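PDB 3FD9: uncharacterized protein from Pseudomonas aeruginosa UCBPP-PA14, which acts as a transcriptional antiactivator of type III secretion genes, probably by disrupting self-association and DNA binding of the activator ExsA until ExsC relieves the block. Local coordinates for residues A[91-96]-A[250-255]; A[109-114]-A[214-219]; A[190-195]-A[209-214]. All coordinates share one frame; numbering follows the deposited sequence.

Contact 1 (A[91-96]-A[250-255])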
loop_
_atom_site.group_PDB
_atom_site.type_symbol
_atom_site.label_atom_id
_atom_site.label_comp_id
_atom_site.label_asym_id
_atom_site.label_seq_id
_atom_site.Cartn_x
_atom_site.Cartn_y
_atom_site.Cartn_z
ATOM N N VAL A 91 -14.805 -2.546 20.297
ATOM C CA VAL A 91 -15.039 -3.462 19.196
ATOM C C VAL A 91 -16.449 -4.025 19.209
ATOM O O VAL A 91 -16.880 -4.631 20.187
ATOM C CB VAL A 91 -14.052 -4.636 19.229
ATOM C CG1 VAL A 91 -14.255 -5.500 17.999
ATOM C CG2 VAL A 91 -12.622 -4.132 19.302
ATOM N N ASN A 92 -17.168 -3.839 18.107
ATOM C CA ASN A 92 -18.527 -4.340 18.010
ATOM C C ASN A 92 -18.556 -5.712 17.376
ATOM O O ASN A 92 -18.449 -5.843 16.159
ATOM C CB ASN A 92 -19.400 -3.383 17.209
ATOM C CG ASN A 92 -20.851 -3.786 17.219
ATOM O OD1 ASN A 92 -21.240 -4.723 17.917
ATOM N ND2 ASN A 92 -21.667 -3.083 16.448
ATOM N N LEU A 93 -18.716 -6.736 18.206
ATOM C CA LEU A 93 -18.711 -8.113 17.730
ATOM C C LEU A 93 -19.945 -8.440 16.903
ATOM O O LEU A 93 -20.081 -9.551 16.399
ATOM C CB LEU A 93 -18.565 -9.091 18.890
ATOM C CG LEU A 93 -17.223 -9.019 19.607
ATOM C CD1 LEU A 93 -17.307 -9.705 20.945
ATOM C CD2 LEU A 93 -16.142 -9.641 18.755
ATOM N N ALA A 94 -20.842 -7.475 16.753
ATOM C CA ALA A 94 -21.913 -7.629 15.785
ATOM C C ALA A 94 -21.264 -7.875 14.435
ATOM O O ALA A 94 -21.286 -8.991 13.919
ATOM C CB ALA A 94 -22.782 -6.388 15.744
ATOM N N VAL A 95 -20.661 -6.826 13.884
ATOM C CA VAL A 95 -19.928 -6.890 12.616
ATOM C C VAL A 95 -19.143 -8.200 12.424
ATOM O O VAL A 95 -18.168 -8.454 13.122
ATOM C CB VAL A 95 -18.923 -5.718 12.526
ATOM C CG1 VAL A 95 -18.452 -5.525 11.095
ATOM C CG2 VAL A 95 -19.531 -4.439 13.092
ATOM N N PRO A 96 -19.558 -9.036 11.473
ATOM C CA PRO A 96 -18.822 -10.279 11.240
ATOM C C PRO A 96 -17.323 -10.065 11.031
ATOM O O PRO A 96 -16.524 -10.898 11.460
ATOM C CB PRO A 96 -19.459 -10.813 9.959
ATOM C CG PRO A 96 -20.854 -10.310 10.018
ATOM C CD PRO A 96 -20.774 -8.952 10.651
ATOM N N ASP A 250 -8.936 -3.095 25.664
ATOM C CA ASP A 250 -9.827 -3.473 24.572
ATOM C C ASP A 250 -11.208 -3.724 25.152
ATOM O O ASP A 250 -11.352 -4.525 26.065
ATOM C CB ASP A 250 -9.325 -4.745 23.894
ATOM C CG ASP A 250 -8.284 -4.476 22.819
ATOM O OD1 ASP A 250 -8.273 -3.359 22.255
ATOM O OD2 ASP A 250 -7.482 -5.391 22.520
ATOM N N HIS A 251 -12.223 -3.034 24.643
ATOM C CA HIS A 251 -13.596 -3.226 25.105
ATOM C C HIS A 251 -14.445 -3.838 24.003
ATOM O O HIS A 251 -14.510 -3.309 22.909
ATOM C CB HIS A 251 -14.209 -1.892 25.558
ATOM C CG HIS A 251 -15.630 -2.001 26.030
ATOM N ND1 HIS A 251 -16.698 -1.499 25.311
ATOM C CD2 HIS A 251 -16.163 -2.550 27.150
ATOM C CE1 HIS A 251 -17.822 -1.735 25.966
ATOM N NE2 HIS A 251 -17.525 -2.373 27.083
ATOM N N PHE A 252 -15.098 -4.955 24.292
ATOM C CA PHE A 252 -15.994 -5.581 23.327
ATOM C C PHE A 252 -17.457 -5.358 23.699
ATOM O O PHE A 252 -17.779 -5.121 24.871
ATOM C CB PHE A 252 -15.705 -7.079 23.215
ATOM C CG PHE A 252 -14.315 -7.384 22.769
ATOM C CD1 PHE A 252 -13.971 -7.308 21.430
ATOM C CD2 PHE A 252 -13.341 -7.732 23.688
ATOM C CE1 PHE A 252 -12.678 -7.584 21.013
ATOM C CE2 PHE A 252 -12.042 -8.004 23.276
ATOM C CZ PHE A 252 -11.711 -7.933 21.938
ATOM N N TYR A 253 -18.336 -5.424 22.703
ATOM C CA TYR A 253 -19.761 -5.222 22.940
ATOM C C TYR A 253 -20.578 -5.671 21.732
ATOM O O TYR A 253 -20.017 -5.975 20.685
ATOM C CB TYR A 253 -20.053 -3.754 23.292
ATOM C CG TYR A 253 -19.901 -2.797 22.133
ATOM C CD1 TYR A 253 -20.989 -2.472 21.330
ATOM C CD2 TYR A 253 -18.671 -2.225 21.836
ATOM C CE1 TYR A 253 -20.853 -1.600 20.253
ATOM C CE2 TYR A 253 -18.526 -1.355 20.768
ATOM C CZ TYR A 253 -19.622 -1.044 19.983
ATOM O OH TYR A 253 -19.493 -0.179 18.921
ATOM N N TRP A 254 -21.898 -5.718 21.886
ATOM C CA TRP A 254 -22.782 -6.159 20.806
ATOM C C TRP A 254 -23.890 -5.145 20.524
ATOM O O TRP A 254 -24.564 -4.679 21.443
ATOM C CB TRP A 254 -23.407 -7.518 21.131
ATOM C CG TRP A 254 -24.316 -8.017 20.046
ATOM C CD1 TRP A 254 -25.614 -7.645 19.824
ATOM C CD2 TRP A 254 -23.994 -8.970 19.031
ATOM N NE1 TRP A 254 -26.116 -8.307 18.731
ATOM C CE2 TRP A 254 -25.138 -9.128 18.224
ATOM C CE3 TRP A 254 -22.846 -9.710 18.723
ATOM C CZ2 TRP A 254 -25.170 -9.993 17.138
ATOM C CZ3 TRP A 254 -22.880 -10.565 17.651
ATOM C CH2 TRP A 254 -24.032 -10.702 16.868
ATOM N N GLN A 255 -24.089 -4.822 19.253
ATOM C CA GLN A 255 -25.118 -3.861 18.870
ATOM C C GLN A 255 -25.557 -4.069 17.422
ATOM O O GLN A 255 -24.770 -3.881 16.495
ATOM C CB GLN A 255 -24.599 -2.434 19.063
ATOM C CG GLN A 255 -25.677 -1.371 18.987
ATOM C CD GLN A 255 -25.104 0.031 18.887
ATOM O OE1 GLN A 255 -24.060 0.245 18.266
ATOM N NE2 GLN A 255 -25.791 0.997 19.495
#
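V91 and N92 pair with F252 and Y253 as neighbours in parallel strands, joined by three backbone hydrogen bonds. V91 N donates to H251 O (2.7 Å), and V91 O takes the N-H of Y253, so V91 grips the residues on either side of F252. L93 N donates to Y253 O at 2.9 Å.

The side chain of N92 carries the pairing past the strand ends. Its CB rests against the phenol tip of Y253, 3.6 Å from OH. CG follows, anti to the backbone N (chi1 -173°), near Y253 CE1. The two side chains cross at about a right angle, amide and ring planes only 12° apart. OD1 accepts from A94 N at 3.0 Å, with the donor above the carbonyl plane, and also a weak bond from Q255 N. ND2 donates to Q255 O at 3.2 Å in a nearly straight bond (176°) that lies in the amide plane of N92 and uses a lone pair of the Q255 carbonyl. One amide thus meets both backbone polar groups of Q255, firmly at the carbonyl and weakly at the N-H, though that residue is poorly ordered.

On the face bearing V91 and F252 the contact between the segments is apolar. The two side chains lie side by side, V91 CB 3.5 Å from F252 CD1, and L93 CD1 comes within 3.8 Å of F252 CB. Q237 and L240 of helix 232-241 pack on F252, while M99 and V103 of helix 96-115 pack on L93. A94 CA sits over the six-membered ring of W254 in a CH-pi contact, 3.7 Å from its centroid.

This is a two-stranded parallel sheet in a mainly helical protein, its first strand closed by an Asx turn at N92 ahead of helix 96-115.

Contact 2 (A[109-114]-A[214-219])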
loop_
_atom_site.group_PDB
_atom_site.type_symbol
_atom_site.label_atom_id
_atom_site.label_comp_id
_atom_site.label_asym_id
_atom_site.label_seq_id
_atom_site.Cartn_x
_atom_site.Cartn_y
_atom_site.Cartn_z
ATOM N N GLY A 109 -5.606 -19.260 16.226
ATOM C CA GLY A 109 -4.158 -19.325 16.283
ATOM C C GLY A 109 -3.714 -19.840 17.635
ATOM O O GLY A 109 -2.791 -20.642 17.741
ATOM N N TRP A 110 -4.384 -19.370 18.676
ATOM C CA TRP A 110 -4.112 -19.831 20.027
ATOM C C TRP A 110 -4.464 -21.314 20.175
ATOM O O TRP A 110 -3.627 -22.113 20.573
ATOM C CB TRP A 110 -4.874 -18.980 21.042
ATOM C CG TRP A 110 -4.655 -19.407 22.437
ATOM C CD1 TRP A 110 -3.675 -18.977 23.286
ATOM C CD2 TRP A 110 -5.424 -20.369 23.166
ATOM N NE1 TRP A 110 -3.790 -19.611 24.499
ATOM C CE2 TRP A 110 -4.858 -20.471 24.449
ATOM C CE3 TRP A 110 -6.537 -21.151 22.859
ATOM C CZ2 TRP A 110 -5.368 -21.320 25.421
ATOM C CZ3 TRP A 110 -7.044 -21.996 23.826
ATOM C CH2 TRP A 110 -6.457 -22.078 25.090
ATOM N N TRP A 111 -5.698 -21.682 19.847
ATOM C CA TRP A 111 -6.097 -23.081 19.877
ATOM C C TRP A 111 -5.049 -23.936 19.186
ATOM O O TRP A 111 -4.487 -24.854 19.770
ATOM C CB TRP A 111 -7.446 -23.268 19.191
ATOM C CG TRP A 111 -7.916 -24.686 19.160
ATOM C CD1 TRP A 111 -8.326 -25.432 20.222
ATOM C CD2 TRP A 111 -8.037 -25.530 18.008
ATOM N NE1 TRP A 111 -8.694 -26.690 19.809
ATOM C CE2 TRP A 111 -8.526 -26.775 18.454
ATOM C CE3 TRP A 111 -7.781 -25.355 16.646
ATOM C CZ2 TRP A 111 -8.761 -27.837 17.587
ATOM C CZ3 TRP A 111 -8.017 -26.406 15.786
ATOM C CH2 TRP A 111 -8.502 -27.633 16.259
ATOM N N GLU A 112 -4.780 -23.616 17.933
ATOM C CA GLU A 112 -3.772 -24.311 17.151
ATOM C C GLU A 112 -2.488 -24.613 17.939
ATOM O O GLU A 112 -1.924 -25.700 17.817
ATOM C CB GLU A 112 -3.437 -23.456 15.938
ATOM C CG GLU A 112 -2.758 -24.180 14.825
ATOM C CD GLU A 112 -2.357 -23.236 13.729
ATOM O OE1 GLU A 112 -1.791 -22.164 14.045
ATOM O OE2 GLU A 112 -2.619 -23.561 12.554
ATOM N N SER A 113 -2.032 -23.643 18.733
ATOM C CA SER A 113 -0.790 -23.763 19.495
ATOM C C SER A 113 -0.853 -24.842 20.558
ATOM O O SER A 113 0.167 -25.443 20.880
ATOM C CB SER A 113 -0.437 -22.440 20.176
ATOM O OG SER A 113 -0.149 -21.427 19.231
ATOM N N LEU A 114 -2.033 -25.070 21.131
ATOM C CA LEU A 114 -2.185 -26.147 22.102
ATOM C C LEU A 114 -1.795 -27.471 21.463
ATOM O O LEU A 114 -1.021 -28.235 22.028
ATOM C CB LEU A 114 -3.622 -26.246 22.601
ATOM C CG LEU A 114 -4.227 -25.089 23.385
ATOM C CD1 LEU A 114 -5.628 -25.484 23.823
ATOM C CD2 LEU A 114 -3.361 -24.732 24.593
ATOM N N GLU A 214 -13.735 -28.819 23.071
ATOM C CA GLU A 214 -14.214 -28.665 24.441
ATOM C C GLU A 214 -13.436 -27.582 25.174
ATOM O O GLU A 214 -13.964 -26.908 26.056
ATOM C CB GLU A 214 -14.136 -29.997 25.197
ATOM C CG GLU A 214 -15.252 -30.213 26.226
ATOM C CD GLU A 214 -14.974 -29.550 27.577
ATOM O OE1 GLU A 214 -13.922 -29.845 28.188
ATOM O OE2 GLU A 214 -15.820 -28.747 28.038
ATOM N N VAL A 215 -12.178 -27.410 24.789
ATOM C CA VAL A 215 -11.291 -26.455 25.442
ATOM C C VAL A 215 -11.650 -24.999 25.125
ATOM O O VAL A 215 -11.040 -24.069 25.643
ATOM C CB VAL A 215 -9.833 -26.706 25.029
ATOM C CG1 VAL A 215 -9.593 -26.211 23.604
ATOM C CG2 VAL A 215 -8.867 -26.039 26.014
ATOM N N LEU A 216 -12.643 -24.801 24.269
ATOM C CA LEU A 216 -13.037 -23.454 23.880
ATOM C C LEU A 216 -14.441 -23.149 24.374
ATOM O O LEU A 216 -14.998 -22.096 24.070
ATOM C CB LEU A 216 -12.959 -23.280 22.355
ATOM C CG LEU A 216 -11.592 -23.421 21.682
ATOM C CD1 LEU A 216 -11.732 -23.364 20.178
ATOM C CD2 LEU A 216 -10.645 -22.358 22.152
ATOM N N GLU A 217 -15.002 -24.070 25.148
ATOM C CA GLU A 217 -16.363 -23.931 25.647
ATOM C C GLU A 217 -16.620 -22.656 26.451
ATOM O O GLU A 217 -17.600 -21.960 26.208
ATOM C CB GLU A 217 -16.753 -25.155 26.480
ATOM C CG GLU A 217 -16.972 -26.426 25.660
ATOM C CD GLU A 217 -18.113 -26.296 24.656
ATOM O OE1 GLU A 217 -18.833 -25.271 24.693
ATOM O OE2 GLU A 217 -18.290 -27.222 23.828
ATOM N N CYS A 218 -15.754 -22.347 27.410
ATOM C CA CYS A 218 -15.994 -21.182 28.260
ATOM C C CYS A 218 -15.846 -19.863 27.502
ATOM O O CYS A 218 -16.319 -18.826 27.954
ATOM C CB CYS A 218 -15.144 -21.218 29.541
ATOM S SG CYS A 218 -13.654 -22.217 29.434
ATOM N N LEU A 219 -15.194 -19.906 26.348
ATOM C CA LEU A 219 -15.235 -18.777 25.423
ATOM C C LEU A 219 -16.531 -18.778 24.611
ATOM O O LEU A 219 -17.159 -17.735 24.427
ATOM C CB LEU A 219 -14.064 -18.812 24.453
ATOM C CG LEU A 219 -14.267 -17.844 23.284
ATOM C CD1 LEU A 219 -14.288 -16.414 23.807
ATOM C CD2 LEU A 219 -13.209 -18.021 22.197
#
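W111 meets V215 and L216 through the pyrrole part of its indole. V215 CG1 approaches W111 CD1 (3.7 Å) at the ring edge, close to the plane, while L216 CD1 comes to the same CD1 obliquely at 4.0 Å. With CG anti to the backbone N (chi1 179°), the W111 side chain leaves its helix toward the other segment and crosses L216 at about a right angle. W110 presents the far end of its benzene ring instead: L216 CD2 lies 4.0 Å from W110 CZ3, near the ring plane. The methyls of L216 are therefore shared between two consecutive tryptophans. V215 is divided likewise, since its CG2 meets L114 CD1 tip to tip at 3.9 Å. No hydrogen bond crosses this contact.

The last turns of helix 96-115 here pack against a short 3-10 turn, residues 214-216, that leads into helix 217-223, with L216 at the N-cap position. The join belongs to an all-helical part of the fold rich in aromatic side chains. W110 meets W239 of helix 232-241 edge-to-face, and W111 does the same with W190. L216 is further enclosed by V107, W190 and W239.

Within the helix, L114 CD2 lies 4.0 Å above the plane of the W110 ring, toward its rim. On another side of the helix, the carboxylate of E112 forms salt bridges with R123 of the same chain and R38 of the second subunit.

Contact 3 (A[190-195]-A[209-214])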
loop_
_atom_site.group_PDB
_atom_site.type_symbol
_atom_site.label_atom_id
_atom_site.label_comp_id
_atom_site.label_asym_id
_atom_site.label_seq_id
_atom_site.Cartn_x
_atom_site.Cartn_y
_atom_site.Cartn_z
ATOM N N TRP A 190 -11.398 -30.119 14.904
ATOM C CA TRP A 190 -12.458 -29.126 14.762
ATOM C C TRP A 190 -12.980 -29.169 13.339
ATOM O O TRP A 190 -12.733 -28.250 12.555
ATOM C CB TRP A 190 -11.932 -27.723 15.036
ATOM C CG TRP A 190 -13.021 -26.709 15.234
ATOM C CD1 TRP A 190 -14.348 -26.868 14.972
ATOM C CD2 TRP A 190 -12.865 -25.369 15.716
ATOM N NE1 TRP A 190 -15.035 -25.716 15.276
ATOM C CE2 TRP A 190 -14.144 -24.777 15.731
ATOM C CE3 TRP A 190 -11.769 -24.614 16.146
ATOM C CZ2 TRP A 190 -14.356 -23.467 16.157
ATOM C CZ3 TRP A 190 -11.982 -23.311 16.566
ATOM C CH2 TRP A 190 -13.266 -22.753 16.569
ATOM N N PRO A 191 -13.711 -30.236 13.002
ATOM C CA PRO A 191 -14.136 -30.518 11.627
ATOM C C PRO A 191 -14.864 -29.349 10.973
ATOM O O PRO A 191 -14.582 -29.052 9.814
ATOM C CB PRO A 191 -15.086 -31.705 11.797
ATOM C CG PRO A 191 -14.666 -32.345 13.095
ATOM C CD PRO A 191 -14.249 -31.211 13.964
ATOM N N ASN A 192 -15.769 -28.694 11.701
ATOM C CA ASN A 192 -16.637 -27.673 11.113
ATOM C C ASN A 192 -16.126 -26.236 11.174
ATOM O O ASN A 192 -16.913 -25.293 11.044
ATOM C CB ASN A 192 -18.028 -27.722 11.744
ATOM C CG ASN A 192 -18.755 -29.017 11.459
ATOM O OD1 ASN A 192 -19.500 -29.512 12.305
ATOM N ND2 ASN A 192 -18.545 -29.575 10.267
ATOM N N TRP A 193 -14.820 -26.063 11.368
ATOM C CA TRP A 193 -14.223 -24.727 11.369
ATOM C C TRP A 193 -14.475 -24.046 10.033
ATOM O O TRP A 193 -14.882 -22.899 10.000
ATOM C CB TRP A 193 -12.728 -24.801 11.682
ATOM C CG TRP A 193 -11.926 -23.571 11.336
ATOM C CD1 TRP A 193 -11.029 -23.443 10.316
ATOM C CD2 TRP A 193 -11.923 -22.317 12.027
ATOM N NE1 TRP A 193 -10.476 -22.185 10.322
ATOM C CE2 TRP A 193 -11.010 -21.474 11.362
ATOM C CE3 TRP A 193 -12.607 -21.825 13.139
ATOM C CZ2 TRP A 193 -10.766 -20.169 11.770
ATOM C CZ3 TRP A 193 -12.369 -20.538 13.543
ATOM C CH2 TRP A 193 -11.454 -19.717 12.861
ATOM N N GLN A 194 -14.246 -24.763 8.937
ATOM C CA GLN A 194 -14.551 -24.253 7.603
ATOM C C GLN A 194 -16.009 -23.824 7.494
ATOM O O GLN A 194 -16.319 -22.644 7.306
ATOM C CB GLN A 194 -14.281 -25.334 6.559
ATOM C CG GLN A 194 -12.842 -25.817 6.507
ATOM C CD GLN A 194 -11.961 -24.929 5.646
ATOM O OE1 GLN A 194 -12.453 -24.217 4.762
ATOM N NE2 GLN A 194 -10.650 -24.970 5.894
ATOM N N ARG A 195 -16.900 -24.801 7.605
ATOM C CA ARG A 195 -18.323 -24.556 7.480
ATOM C C ARG A 195 -18.760 -23.345 8.288
ATOM O O ARG A 195 -19.501 -22.491 7.795
ATOM C CB ARG A 195 -19.117 -25.778 7.925
ATOM C CG ARG A 195 -20.604 -25.678 7.612
ATOM C CD ARG A 195 -21.382 -26.812 8.252
ATOM N NE ARG A 195 -21.354 -26.734 9.708
ATOM C CZ ARG A 195 -22.154 -27.430 10.505
ATOM N NH1 ARG A 195 -23.052 -28.258 9.985
ATOM N NH2 ARG A 195 -22.061 -27.296 11.821
ATOM N N PHE A 209 -20.176 -23.425 13.226
ATOM C CA PHE A 209 -18.898 -23.806 13.831
ATOM C C PHE A 209 -19.002 -25.032 14.725
ATOM O O PHE A 209 -18.012 -25.736 14.930
ATOM C CB PHE A 209 -18.312 -22.658 14.660
ATOM C CG PHE A 209 -17.661 -21.588 13.848
ATOM C CD1 PHE A 209 -16.431 -21.805 13.261
ATOM C CD2 PHE A 209 -18.269 -20.354 13.693
ATOM C CE1 PHE A 209 -15.824 -20.814 12.517
ATOM C CE2 PHE A 209 -17.680 -19.361 12.957
ATOM C CZ PHE A 209 -16.455 -19.585 12.360
ATOM N N GLU A 210 -20.182 -25.276 15.283
ATOM C CA GLU A 210 -20.333 -26.379 16.223
ATOM C C GLU A 210 -20.409 -27.734 15.525
ATOM O O GLU A 210 -20.875 -27.833 14.385
ATOM C CB GLU A 210 -21.515 -26.154 17.167
ATOM C CG GLU A 210 -22.733 -25.511 16.537
ATOM C CD GLU A 210 -23.460 -24.596 17.513
ATOM O OE1 GLU A 210 -22.773 -23.898 18.296
ATOM O OE2 GLU A 210 -24.712 -24.567 17.495
ATOM N N PRO A 211 -19.937 -28.788 16.212
ATOM C CA PRO A 211 -19.481 -28.715 17.603
ATOM C C PRO A 211 -18.079 -28.122 17.718
ATOM O O PRO A 211 -17.196 -28.497 16.943
ATOM C CB PRO A 211 -19.442 -30.190 18.034
ATOM C CG PRO A 211 -19.831 -31.001 16.815
ATOM C CD PRO A 211 -19.678 -30.115 15.637
ATOM N N ILE A 212 -17.875 -27.233 18.684
ATOM C CA ILE A 212 -16.560 -26.631 18.906
ATOM C C ILE A 212 -15.749 -27.436 19.919
ATOM O O ILE A 212 -16.322 -28.070 20.802
ATOM C CB ILE A 212 -16.686 -25.176 19.407
ATOM C CG1 ILE A 212 -16.989 -25.151 20.898
ATOM C CG2 ILE A 212 -17.777 -24.432 18.643
ATOM C CD1 ILE A 212 -16.512 -23.904 21.574
ATOM N N PRO A 213 -14.411 -27.408 19.804
ATOM C CA PRO A 213 -13.534 -28.138 20.731
ATOM C C PRO A 213 -13.887 -27.844 22.182
ATOM O O PRO A 213 -14.292 -26.728 22.479
ATOM C CB PRO A 213 -12.149 -27.579 20.404
ATOM C CG PRO A 213 -12.245 -27.182 18.977
ATOM C CD PRO A 213 -13.644 -26.667 18.792
ATOM N N GLU A 214 -13.735 -28.819 23.071
ATOM C CA GLU A 214 -14.214 -28.665 24.441
ATOM C C GLU A 214 -13.436 -27.582 25.174
ATOM O O GLU A 214 -13.964 -26.908 26.056
ATOM C CB GLU A 214 -14.136 -29.997 25.197
ATOM C CG GLU A 214 -15.252 -30.213 26.226
ATOM C CD GLU A 214 -14.974 -29.550 27.577
ATOM O OE1 GLU A 214 -13.922 -29.845 28.188
ATOM O OE2 GLU A 214 -15.820 -28.747 28.038
#
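An aromatic and proline-rich contact fastens the loop at 209-214 to the type I turn W190-W193, which leads from helix 157-189 into helix 193-203. The chain leaves along helix 193-203 and returns through this loop, which passes a cis peptide bond before P211 and runs on toward helix 217-223.

P213 lies over the centre of the W190 indole: its CD is 3.5 Å from the centroid of the five-membered ring, 13° off the normal, a CH-pi contact. W193 CE3 covers the opposite face of W190, 3.6 Å above the plane and toward the rim, so that the indole is held between proline and tryptophan. W193 also lies side by side with F209, its CE3 3.4 Å from F209 CE1, their planes inclined at 44°. L104 of helix 96-115 packs on both W193 and F209, Y108 of that helix stacks on W193, and M39 of the second subunit also packs on W193.

The indole N-H of W190 supplies the one hydrogen bond assigned between the segments: NE1 donates to F209 O at 3.0 Å, with an N-H...O angle of 168° and the oxygen almost exactly in the ring plane.

In the fold
All three contacts are partly buried, but their chemistry differs. Contact 1 joins the only two strands and relies on backbone hydrogen bonds and one asparagine amide; contact 2 joins helix 96-115 to the start of helix 217-223 through apolar side chains alone; contact 3 closes a loop mainly by aromatic and proline packing. Contacts 2 and 3 share E214 and touch directly, with L216 CD1 3.6 Å from W190 CZ3, and both reach the second subunit. Contact 1 touches no other chain of the assembly and lies apart, its centre about 20 Å from that of contact 2. Helix 96-115 nevertheless links them, packing against side chains of all three.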